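Local coordinates for protein L-ribulose 3-epimerase (Mesorhizobium loti, PDB 3VYL) that epimerises ketoses at C3, probably interconverting L-ribulose and L-xylulose most efficiently, and binds a manganese ion that is likely its cofactor, at residues 90-95 with 142-147. Numbering follows the deposited sequence.
With MN (manganese (II) ion), chain I.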
loop_
_atom_site.group_PDB
_atom_site.type_symbol
_atom_site.label_atom_id
_atom_site.label_comp_id
_atom_site.label_asym_id
_atom_site.label_seq_id
_atom_site.Cartn_x
_atom_site.Cartn_y
_atom_site.Cartn_z
ATOM N N GLN A 90 -29.533 -13.778 28.615
ATOM C CA GLN A 90 -29.984 -12.473 29.071
ATOM C C GLN A 90 -29.716 -11.407 28.011
ATOM O O GLN A 90 -30.579 -10.587 27.713
ATOM C CB GLN A 90 -29.309 -12.125 30.397
ATOM C CG GLN A 90 -30.125 -11.201 31.289
ATOM C CD GLN A 90 -29.522 -11.044 32.677
ATOM O OE1 GLN A 90 -28.751 -11.896 33.136
ATOM N NE2 GLN A 90 -29.871 -9.952 33.354
ATOM N N THR A 91 -28.521 -11.449 27.426
ATOM C CA THR A 91 -28.117 -10.514 26.370
ATOM C C THR A 91 -29.039 -10.581 25.149
ATOM O O THR A 91 -29.332 -9.558 24.520
ATOM C CB THR A 91 -26.654 -10.766 25.935
ATOM O OG1 THR A 91 -25.818 -10.849 27.097
ATOM C CG2 THR A 91 -26.143 -9.639 25.027
ATOM N N ILE A 92 -29.480 -11.795 24.822
ATOM C CA ILE A 92 -30.429 -12.007 23.733
ATOM C C ILE A 92 -31.742 -11.267 24.019
ATOM O O ILE A 92 -32.163 -10.406 23.230
ATOM C CB ILE A 92 -30.671 -13.503 23.484
ATOM C CG1 ILE A 92 -29.399 -14.148 22.925
ATOM C CG2 ILE A 92 -31.842 -13.698 22.536
ATOM C CD1 ILE A 92 -29.463 -15.653 22.786
ATOM N N ALA A 93 -32.358 -11.578 25.161
ATOM C CA ALA A 93 -33.595 -10.923 25.586
ATOM C C ALA A 93 -33.452 -9.401 25.645
ATOM O O ALA A 93 -34.389 -8.667 25.304
ATOM C CB ALA A 93 -34.069 -11.478 26.921
ATOM N N LEU A 94 -32.282 -8.921 26.060
ATOM C CA LEU A 94 -32.012 -7.485 25.986
ATOM C C LEU A 94 -32.094 -6.955 24.540
ATOM O O LEU A 94 -32.801 -5.983 24.276
ATOM C CB LEU A 94 -30.664 -7.141 26.630
ATOM C CG LEU A 94 -30.269 -5.660 26.614
ATOM C CD1 LEU A 94 -31.102 -4.853 27.597
ATOM C CD2 LEU A 94 -28.791 -5.492 26.925
ATOM N N THR A 95 -31.384 -7.605 23.616
ATOM C CA THR A 95 -31.358 -7.206 22.199
ATOM C C THR A 95 -32.778 -7.194 21.631
ATOM O O THR A 95 -33.237 -6.180 21.088
ATOM C CB THR A 95 -30.466 -8.157 21.356
ATOM O OG1 THR A 95 -29.145 -8.202 21.912
ATOM C CG2 THR A 95 -30.390 -7.711 19.895
ATOM N N VAL A 142 -33.088 -12.943 16.487
ATOM C CA VAL A 142 -31.738 -12.366 16.526
ATOM C C VAL A 142 -30.650 -13.345 16.093
ATOM O O VAL A 142 -30.717 -14.544 16.360
ATOM C CB VAL A 142 -31.355 -11.753 17.908
ATOM C CG1 VAL A 142 -32.327 -10.650 18.326
ATOM C CG2 VAL A 142 -31.213 -12.820 18.982
ATOM N N THR A 143 -29.636 -12.811 15.428
ATOM C CA THR A 143 -28.497 -13.613 14.971
ATOM C C THR A 143 -27.366 -13.581 16.001
ATOM O O THR A 143 -27.245 -12.619 16.759
ATOM C CB THR A 143 -27.976 -13.051 13.644
ATOM O OG1 THR A 143 -27.752 -11.637 13.792
ATOM C CG2 THR A 143 -29.004 -13.275 12.542
ATOM N N LEU A 144 -26.565 -14.638 16.055
ATOM C CA LEU A 144 -25.329 -14.611 16.845
ATOM C C LEU A 144 -24.115 -14.394 15.926
ATOM O O LEU A 144 -23.850 -15.192 15.015
ATOM C CB LEU A 144 -25.134 -15.900 17.659
ATOM C CG LEU A 144 -26.042 -16.397 18.801
ATOM C CD1 LEU A 144 -25.428 -17.643 19.431
ATOM C CD2 LEU A 144 -26.345 -15.352 19.871
ATOM N N ASN A 145 -23.381 -13.314 16.169
ATOM C CA ASN A 145 -22.172 -13.026 15.404
ATOM C C ASN A 145 -20.939 -13.111 16.282
ATOM O O ASN A 145 -20.732 -12.283 17.169
ATOM C CB ASN A 145 -22.272 -11.661 14.728
ATOM C CG ASN A 145 -23.643 -11.412 14.145
ATOM O OD1 ASN A 145 -24.596 -11.148 14.881
ATOM N ND2 ASN A 145 -23.759 -11.513 12.819
ATOM N N LEU A 146 -20.138 -14.136 16.018
ATOM C CA LEU A 146 -18.945 -14.453 16.785
ATOM C C LEU A 146 -17.786 -13.511 16.467
ATOM O O LEU A 146 -17.267 -13.559 15.346
ATOM C CB LEU A 146 -18.537 -15.883 16.458
ATOM C CG LEU A 146 -18.993 -17.022 17.368
ATOM C CD1 LEU A 146 -20.434 -16.899 17.845
ATOM C CD2 LEU A 146 -18.747 -18.345 16.670
ATOM N N GLU A 147 -17.380 -12.656 17.421
ATOM C CA GLU A 147 -16.242 -11.761 17.157
ATOM C C GLU A 147 -14.940 -12.518 17.180
ATOM O O GLU A 147 -14.658 -13.299 18.096
ATOM C CB GLU A 147 -16.161 -10.512 18.048
ATOM C CG GLU A 147 -15.276 -9.426 17.423
ATOM C CD GLU A 147 -15.217 -8.101 18.180
ATOM O OE1 GLU A 147 -15.921 -7.929 19.189
ATOM O OE2 GLU A 147 -14.454 -7.206 17.762
HETATM MN MN MN I . -14.596 -5.117 17.911
HETATM O O HOH W 1 -13.845 -5.352 20.147
#
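T95, whose methyl faces V142, brackets the flat carbonyl of T91: its OG1 and its backbone N reach T91 O from opposite faces, at 2.9 and 3.0 Å. OG1 approaches off the carbonyl direction, at a C=O...OG1 angle of 145° and tilted 31° from the plane. One torsion serves both ends of T95: chi1 of -56° sets OG1 beside its own N, where it turns back along the helix, and sends CG2 to V142 CG1 at 3.9 Å. The other valine branch, CG2, meets I92 CG2 at 3.7 Å, so V142 spans two residues about one helical turn apart. Farther along I92, CD1 approaches L144 CD2 at 4.3 Å. A137 of helix 120-139 touches I92, V142 and L144, adding to this buried apolar cluster. With an alanine at T95, V142 CG1 would probably lose its methyl neighbour and T91 O its second donor. Beyond the contact, E147 binds manganese through OE2 at 2.1 Å; D180, H206 and E241 complete the protein ligands. An outer helix covering the N-terminal end of a barrel strand, with a metal ligand at the strand's C-terminal end, is the layout of the xylose isomerase-like TIM barrel, exemplified by helix 78-98 and strand 143-147.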